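Local coordinates for phosphonate monoester hydrolase (PDB 4UPK), which belongs to the sulfatase family of the alkaline phosphatase clan, enzymes built round a mixed beta sheet with helices packed on it, at residues A[40-45]-A[241-246]; A[91-96]-A[109-114]; A[339-344]-A[374-379]. All coordinates share one frame; numbering follows the deposited sequence.

Interaction 1: residues A[40-45]-A[241-246]; sequences IIDQLR and RPHPPL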
# COMPACT_ATOMS: atom_id res chain seq x y z
N ILE A 40 13.34 10.67 -27.61
CA ILE A 40 12.40 9.86 -28.36
C ILE A 40 11.62 10.78 -29.31
O ILE A 40 10.91 11.69 -28.86
CB ILE A 40 11.45 8.97 -27.47
CG1 ILE A 40 12.26 7.99 -26.58
CG2 ILE A 40 10.41 8.21 -28.34
CD1 ILE A 40 11.45 7.17 -25.62
N ILE A 41 11.78 10.54 -30.62
CA ILE A 41 11.08 11.26 -31.67
C ILE A 41 9.86 10.37 -31.97
O ILE A 41 10.02 9.17 -32.12
CB ILE A 41 11.98 11.47 -32.94
CG1 ILE A 41 13.26 12.27 -32.61
CG2 ILE A 41 11.21 12.16 -34.09
CD1 ILE A 41 14.39 12.14 -33.69
N ASP A 42 8.65 10.94 -31.99
CA ASP A 42 7.45 10.18 -32.30
C ASP A 42 7.32 10.07 -33.84
O ASP A 42 7.49 11.07 -34.57
CB ASP A 42 6.21 10.87 -31.70
CG ASP A 42 5.10 9.96 -31.23
OD1 ASP A 42 4.46 9.31 -32.08
OD2 ASP A 42 4.81 9.94 -30.00
N GLN A 43 7.05 8.83 -34.32
CA GLN A 43 6.73 8.45 -35.70
C GLN A 43 7.80 8.58 -36.78
O GLN A 43 7.45 8.47 -37.95
CB GLN A 43 5.39 9.09 -36.13
CG GLN A 43 4.34 8.10 -36.59
CD GLN A 43 2.92 8.52 -36.29
OE1 GLN A 43 2.17 8.94 -37.16
NE2 GLN A 43 2.50 8.39 -35.04
N LEU A 44 9.09 8.77 -36.43
CA LEU A 44 10.18 8.85 -37.41
C LEU A 44 10.60 7.47 -37.97
O LEU A 44 11.00 6.59 -37.20
CB LEU A 44 11.40 9.67 -36.90
CG LEU A 44 12.51 10.03 -37.95
CD1 LEU A 44 12.01 10.96 -39.03
CD2 LEU A 44 13.75 10.61 -37.28
N ARG A 45 10.46 7.27 -39.30
CA ARG A 45 10.80 6.01 -39.97
C ARG A 45 12.30 5.78 -39.96
O ARG A 45 13.05 6.75 -40.08
CB ARG A 45 10.32 6.00 -41.43
CG ARG A 45 8.82 5.82 -41.60
CD ARG A 45 8.38 6.18 -43.00
NE ARG A 45 8.90 5.25 -44.01
CZ ARG A 45 8.16 4.44 -44.75
NH1 ARG A 45 6.85 4.41 -44.61
NH2 ARG A 45 8.74 3.64 -45.65
N ARG A 241 6.59 15.68 -33.34
CA ARG A 241 6.88 15.84 -34.76
C ARG A 241 8.00 14.91 -35.21
O ARG A 241 8.95 14.72 -34.46
CB ARG A 241 7.24 17.30 -35.09
CG ARG A 241 6.15 18.32 -34.76
CD ARG A 241 4.80 17.97 -35.33
NE ARG A 241 3.85 19.06 -35.13
CZ ARG A 241 2.70 19.19 -35.79
NH1 ARG A 241 2.35 18.31 -36.72
NH2 ARG A 241 1.89 20.21 -35.52
N PRO A 242 7.92 14.31 -36.44
CA PRO A 242 6.82 14.37 -37.44
C PRO A 242 5.63 13.51 -37.03
O PRO A 242 5.81 12.35 -36.65
CB PRO A 242 7.51 13.88 -38.72
CG PRO A 242 8.53 12.86 -38.22
CD PRO A 242 9.02 13.41 -36.90
N HIS A 243 4.43 14.08 -37.00
CA HIS A 243 3.22 13.37 -36.54
C HIS A 243 1.99 14.18 -36.95
O HIS A 243 2.07 15.41 -36.91
CB HIS A 243 3.25 13.28 -34.99
CG HIS A 243 2.25 12.37 -34.34
ND1 HIS A 243 0.91 12.74 -34.20
CD2 HIS A 243 2.44 11.20 -33.68
CE1 HIS A 243 0.33 11.74 -33.54
NE2 HIS A 243 1.21 10.80 -33.20
N PRO A 244 0.85 13.52 -37.34
CA PRO A 244 -0.36 14.29 -37.69
C PRO A 244 -0.88 15.13 -36.51
O PRO A 244 -0.59 14.79 -35.37
CB PRO A 244 -1.36 13.19 -38.10
CG PRO A 244 -0.86 11.94 -37.47
CD PRO A 244 0.61 12.06 -37.46
N PRO A 245 -1.65 16.23 -36.72
CA PRO A 245 -2.10 16.82 -38.00
C PRO A 245 -0.90 17.44 -38.69
O PRO A 245 -0.23 18.30 -38.12
CB PRO A 245 -3.15 17.86 -37.58
CG PRO A 245 -3.44 17.59 -36.11
CD PRO A 245 -2.16 17.02 -35.59
N LEU A 246 -0.58 16.91 -39.88
CA LEU A 246 0.56 17.32 -40.69
C LEU A 246 0.49 18.77 -41.16
O LEU A 246 -0.33 19.13 -42.01
CB LEU A 246 0.82 16.36 -41.86
CG LEU A 246 1.25 14.93 -41.51
CD1 LEU A 246 1.35 14.08 -42.77
CD2 LEU A 246 2.60 14.91 -40.76
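A buried contact, part apolar and part polar, joins the end of strand 35-41 and the loop after it (Ile41 to Leu44) with the loop that follows strand 234-239 (Arg241 to Pro244); the two strands are parallel neighbours in the central sheet. Pro242, which follows a cis peptide bond, is the apolar centre: Ile41 CG2 approaches Pro242 CD at 3.8 Å, and Leu44 CD1 lies 4.0 Å from Pro242 CG. Helix 303-333 packs on the same side chains, with Tyr313 against Pro242. Gln43 CB is 3.3 Å from Pro242 O, and the chain, bent at chi2, brings its amide end over one face of the His243 ring, toward the rim, with the two planes 48° apart. Asp42 comes to the edge of that ring instead, OD1 lying 3.2 Å from His243 CD2 with the carboxylate turned 82° from the ring plane. His243 CG is anti to the backbone N (chi1 -169°), which carries the imidazole to this carboxylate. Its rotation is fixed from the far side by ND1, which donates in the ring plane to a lone pair of Pro244 O at 2.8 Å. Asp42 OD2 is held by a salt bridge to Arg86 and a hydrogen bond with Tyr130, which anchors the carboxylate while OD1 faces the imidazole. Arg241 starts off away from the 40-45 segment; its NH1 donates to Pro245 O at 2.9 Å, and NE pairs with Asp213. Loops at the C-terminal ends of parallel strands, dense in polar and charged side chains, are where enzymes of the alkaline phosphatase fold carry their active site.

Interaction 2: residues A[91-96]-A[109-114]; sequences TGQYAM and HDTPNI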
# COMPACT_ATOMS: atom_id res chain seq x y z
N THR A 91 9.24 0.42 -19.68
CA THR A 91 9.23 -0.71 -18.71
C THR A 91 10.22 -1.82 -19.08
O THR A 91 10.56 -2.62 -18.21
CB THR A 91 7.83 -1.34 -18.51
OG1 THR A 91 7.41 -1.98 -19.71
CG2 THR A 91 6.79 -0.34 -17.99
N GLY A 92 10.66 -1.88 -20.34
CA GLY A 92 11.57 -2.93 -20.79
C GLY A 92 10.91 -4.29 -20.94
O GLY A 92 11.60 -5.31 -21.06
N GLN A 93 9.56 -4.32 -20.99
CA GLN A 93 8.75 -5.55 -21.11
C GLN A 93 7.95 -5.59 -22.39
O GLN A 93 7.54 -4.55 -22.90
CB GLN A 93 7.74 -5.65 -19.94
CG GLN A 93 8.32 -5.60 -18.55
CD GLN A 93 7.26 -5.75 -17.48
OE1 GLN A 93 6.17 -6.26 -17.71
NE2 GLN A 93 7.59 -5.36 -16.27
N TYR A 94 7.64 -6.80 -22.87
CA TYR A 94 6.75 -7.02 -24.01
C TYR A 94 5.32 -6.64 -23.54
O TYR A 94 5.04 -6.71 -22.35
CB TYR A 94 6.78 -8.50 -24.43
CG TYR A 94 8.08 -8.93 -25.08
CD1 TYR A 94 8.43 -8.48 -26.35
CD2 TYR A 94 8.91 -9.88 -24.48
CE1 TYR A 94 9.59 -8.92 -26.98
CE2 TYR A 94 10.09 -10.29 -25.08
CZ TYR A 94 10.43 -9.82 -26.33
OH TYR A 94 11.62 -10.21 -26.91
N ALA A 95 4.46 -6.22 -24.47
CA ALA A 95 3.07 -5.88 -24.21
C ALA A 95 2.33 -7.06 -23.56
O ALA A 95 1.41 -6.81 -22.80
CB ALA A 95 2.37 -5.46 -25.51
N MET A 96 2.74 -8.35 -23.86
CA MET A 96 2.15 -9.57 -23.27
C MET A 96 2.40 -9.63 -21.77
O MET A 96 1.66 -10.28 -21.04
CB MET A 96 2.59 -10.88 -24.00
CG MET A 96 4.08 -11.15 -24.02
SD MET A 96 4.47 -12.58 -25.07
CE MET A 96 6.24 -12.56 -24.97
N HIS A 109 0.30 -0.23 -11.31
CA HIS A 109 1.04 0.81 -10.58
C HIS A 109 2.42 0.37 -10.09
O HIS A 109 3.34 1.19 -10.07
CB HIS A 109 0.21 1.36 -9.42
CG HIS A 109 0.63 2.75 -9.04
ND1 HIS A 109 0.57 3.81 -9.94
CD2 HIS A 109 1.09 3.22 -7.85
CE1 HIS A 109 1.00 4.87 -9.29
NE2 HIS A 109 1.31 4.58 -8.02
N ASP A 110 2.56 -0.91 -9.72
CA ASP A 110 3.80 -1.47 -9.20
C ASP A 110 4.77 -1.99 -10.29
O ASP A 110 5.77 -2.64 -9.95
CB ASP A 110 3.50 -2.51 -8.11
CG ASP A 110 2.66 -3.70 -8.54
OD1 ASP A 110 2.16 -3.71 -9.69
OD2 ASP A 110 2.51 -4.64 -7.73
N THR A 111 4.51 -1.67 -11.57
CA THR A 111 5.37 -2.07 -12.69
C THR A 111 6.68 -1.28 -12.66
O THR A 111 6.64 -0.06 -12.78
CB THR A 111 4.65 -1.94 -14.06
OG1 THR A 111 3.44 -2.69 -14.01
CG2 THR A 111 5.49 -2.45 -15.22
N PRO A 112 7.84 -1.95 -12.50
CA PRO A 112 9.10 -1.21 -12.51
C PRO A 112 9.34 -0.54 -13.86
O PRO A 112 9.03 -1.10 -14.91
CB PRO A 112 10.14 -2.30 -12.22
CG PRO A 112 9.39 -3.43 -11.65
CD PRO A 112 8.07 -3.39 -12.34
N ASN A 113 9.80 0.71 -13.84
CA ASN A 113 10.05 1.46 -15.07
C ASN A 113 11.40 2.14 -14.98
O ASN A 113 12.04 2.09 -13.92
CB ASN A 113 8.89 2.42 -15.40
CG ASN A 113 8.61 3.51 -14.38
OD1 ASN A 113 9.45 4.36 -14.08
ND2 ASN A 113 7.38 3.58 -13.91
N ILE A 114 11.87 2.76 -16.09
CA ILE A 114 13.16 3.47 -16.14
C ILE A 114 13.27 4.57 -15.06
O ILE A 114 14.32 4.69 -14.46
CB ILE A 114 13.55 3.93 -17.59
CG1 ILE A 114 15.03 4.38 -17.70
CG2 ILE A 114 12.59 4.98 -18.16
CD1 ILE A 114 16.08 3.27 -17.55
O HOH W 1 9.65 -3.58 -15.71
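Thr91, Thr111 and Gln93 bury the most surface here, and Thr91 and Thr111 meet methyl to methyl, CG2 to CG2 at 3.7 Å. Thr111 CG2 stands opposite its own backbone N (OG1 at chi1 -56°), which directs the methyl at helix 82-91 while OG1 turns back to bond Arg108 O. The same methyl is 3.7 Å from Gln93 NE2, so it touches both Thr91 and Gln93. Thr91 also sets CB 3.8 Å from Pro112 O; its hydroxyl is taken up by Ala87 O within its own helix and receives a weak bond from Gln93 N. Direct polar contact is replaced by one water, which donates to Thr91 O at 2.8 Å and to Pro112 O at 2.7 Å and accepts from Gln93 NE2 at 2.8 Å. The extended Gln93 chain reaches this water, which ties it to Pro112 O across the contact and to Thr91 O. What meets is the end of one helix and the start of another: Gly92, with positive phi, is the first residue past the end of helix 82-91, and Asn113 N-caps helix 114-120, its side chain capping a backbone N ahead and its own N bonded to Thr116 OG1, as in a capping box.

Interaction 3: residues A[339-344]-A[374-379]; sequences DTLIVV and IRAPGC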
# COMPACT_ATOMS: atom_id res chain seq x y z
N ASP A 339 30.84 12.91 -21.33
CA ASP A 339 30.42 12.27 -20.07
C ASP A 339 28.90 11.91 -20.01
O ASP A 339 28.36 11.71 -18.91
CB ASP A 339 30.78 13.19 -18.88
CG ASP A 339 32.25 13.34 -18.53
OD1 ASP A 339 33.09 12.57 -19.09
OD2 ASP A 339 32.57 14.19 -17.67
N THR A 340 28.21 11.85 -21.19
CA THR A 340 26.77 11.58 -21.26
C THR A 340 26.41 10.36 -22.12
O THR A 340 26.88 10.22 -23.25
CB THR A 340 26.03 12.85 -21.74
OG1 THR A 340 26.32 13.91 -20.84
CG2 THR A 340 24.48 12.69 -21.84
N LEU A 341 25.51 9.52 -21.59
CA LEU A 341 24.93 8.42 -22.33
C LEU A 341 23.78 9.06 -23.11
O LEU A 341 22.80 9.54 -22.51
CB LEU A 341 24.41 7.28 -21.40
CG LEU A 341 23.57 6.18 -22.07
CD1 LEU A 341 24.40 5.37 -23.08
CD2 LEU A 341 22.96 5.28 -21.05
N ILE A 342 23.93 9.12 -24.44
CA ILE A 342 22.93 9.69 -25.34
C ILE A 342 22.20 8.56 -26.03
O ILE A 342 22.84 7.69 -26.64
CB ILE A 342 23.50 10.75 -26.35
CG1 ILE A 342 24.21 11.92 -25.59
CG2 ILE A 342 22.39 11.27 -27.29
CD1 ILE A 342 25.05 12.89 -26.48
N VAL A 343 20.87 8.54 -25.88
CA VAL A 343 20.03 7.54 -26.52
C VAL A 343 19.01 8.27 -27.39
O VAL A 343 18.20 9.06 -26.89
CB VAL A 343 19.33 6.53 -25.55
CG1 VAL A 343 18.59 5.45 -26.34
CG2 VAL A 343 20.30 5.90 -24.56
N VAL A 344 19.09 8.04 -28.71
CA VAL A 344 18.16 8.64 -29.66
C VAL A 344 17.47 7.51 -30.41
O VAL A 344 18.13 6.64 -30.99
CB VAL A 344 18.79 9.71 -30.60
CG1 VAL A 344 17.71 10.37 -31.48
CG2 VAL A 344 19.54 10.77 -29.81
N ILE A 374 23.13 5.30 -30.18
CA ILE A 374 23.57 5.32 -28.81
C ILE A 374 25.01 5.80 -28.75
O ILE A 374 25.89 5.20 -29.36
CB ILE A 374 23.34 3.98 -28.03
CG1 ILE A 374 21.82 3.59 -28.01
CG2 ILE A 374 23.94 4.06 -26.60
CD1 ILE A 374 21.47 2.22 -27.33
N ARG A 375 25.24 6.89 -28.00
CA ARG A 375 26.58 7.38 -27.76
C ARG A 375 26.86 7.25 -26.28
O ARG A 375 26.08 7.69 -25.44
CB ARG A 375 26.78 8.84 -28.20
CG ARG A 375 28.26 9.11 -28.43
CD ARG A 375 28.60 10.56 -28.61
NE ARG A 375 30.04 10.75 -28.72
CZ ARG A 375 30.89 10.83 -27.69
NH1 ARG A 375 30.44 10.71 -26.45
NH2 ARG A 375 32.18 11.01 -27.90
N ALA A 376 27.99 6.63 -25.97
CA ALA A 376 28.44 6.45 -24.61
C ALA A 376 29.92 6.74 -24.58
O ALA A 376 30.61 6.39 -25.54
CB ALA A 376 28.18 5.02 -24.16
N PRO A 377 30.46 7.38 -23.51
CA PRO A 377 31.93 7.57 -23.45
C PRO A 377 32.67 6.24 -23.64
O PRO A 377 32.34 5.25 -22.99
CB PRO A 377 32.17 8.14 -22.03
CG PRO A 377 30.89 7.95 -21.29
CD PRO A 377 29.79 7.90 -22.30
N GLY A 378 33.60 6.23 -24.59
CA GLY A 378 34.39 5.04 -24.93
C GLY A 378 33.78 4.10 -25.96
O GLY A 378 34.31 3.00 -26.16
N CYS A 379 32.66 4.49 -26.61
CA CYS A 379 32.02 3.65 -27.63
C CYS A 379 32.82 3.73 -28.93
O CYS A 379 33.67 4.61 -29.07
CB CYS A 379 30.55 4.02 -27.84
SG CYS A 379 30.27 5.56 -28.78
O HOH W 2 27.93 11.19 -25.46
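Leu341 and Ile374 lie side by side and point the same way, Leu341 CD1 resting 3.8 Å from Ile374 CG2. Val343 takes up a matching place on the other flank of Ile374, its CG1 4.1 Å from Ile374 CG1, so the isoleucine offers one branch to each neighbour. With CG anti to the backbone N (chi1 170°), Leu341 bends across to the 374-379 segment and also brings CD1 to 3.9 Å from Ala376 CB. This face of the sheet is covered by helix 394-402, where Leu394, Ile398 and Trp401 pack on Val343, Leu341 and, for Trp401, Pro377 as well. Ile342 and Arg375 project from the reverse face; Ile342 runs into Ile328 and Leu331 of helix 303-333. Strands 340-346 and 372-375 thus form an antiparallel pair within the largely parallel sheet, with helices on both faces, the alpha/beta/alpha sandwich of the alkaline phosphatase clan. Ile342 and Arg375 are its hydrogen-bonded pair: Ile342 N donates to Arg375 O at 2.8 Å, and Arg375 N to Ile342 O at 2.9 Å. Arg375 O also receives the CA-H of Leu341, with CA 3.4 Å away. Val343 and Ile374, the next, non-hydrogen-bonded pair, meet through their side chains. Beyond the bonded pair, the extended Arg375 side chain carries its guanidinium toward the Thr340 end of the strand and reaches it through a water, which accepts from Arg375 NH1 at 2.7 Å and donates to Thr340 O at 2.6 Å. Its NE forms a salt bridge with Asp68, so the charge has a carboxylate partner as well. After Ala376 the chain leaves the strand through a type II turn to Cys379, with Gly378 at positive phi and Pro377 CD near Thr340 O.

In the fold
The centres of the three contacts are 24 Å apart in every pairing, and none touches another. Interactions 1 and 3 share the central sheet: strand 35-41, which leads into interaction 1, lies beside strand 340-346 of interaction 3, and their nearest atoms are about 4 Å apart. Interaction 2 stands apart from the sheet, its nearest atoms about 8 Å from each of the others, yet lies between the two halves of interaction 1 along the chain. Helix 82-91 connects interactions 1 and 2, since its Arg86 forms a salt bridge with Asp42 and the helix ends at Thr91. Helix 303-333 packs against interactions 1 and 3, and helix 394-402 against interactions 2 and 3.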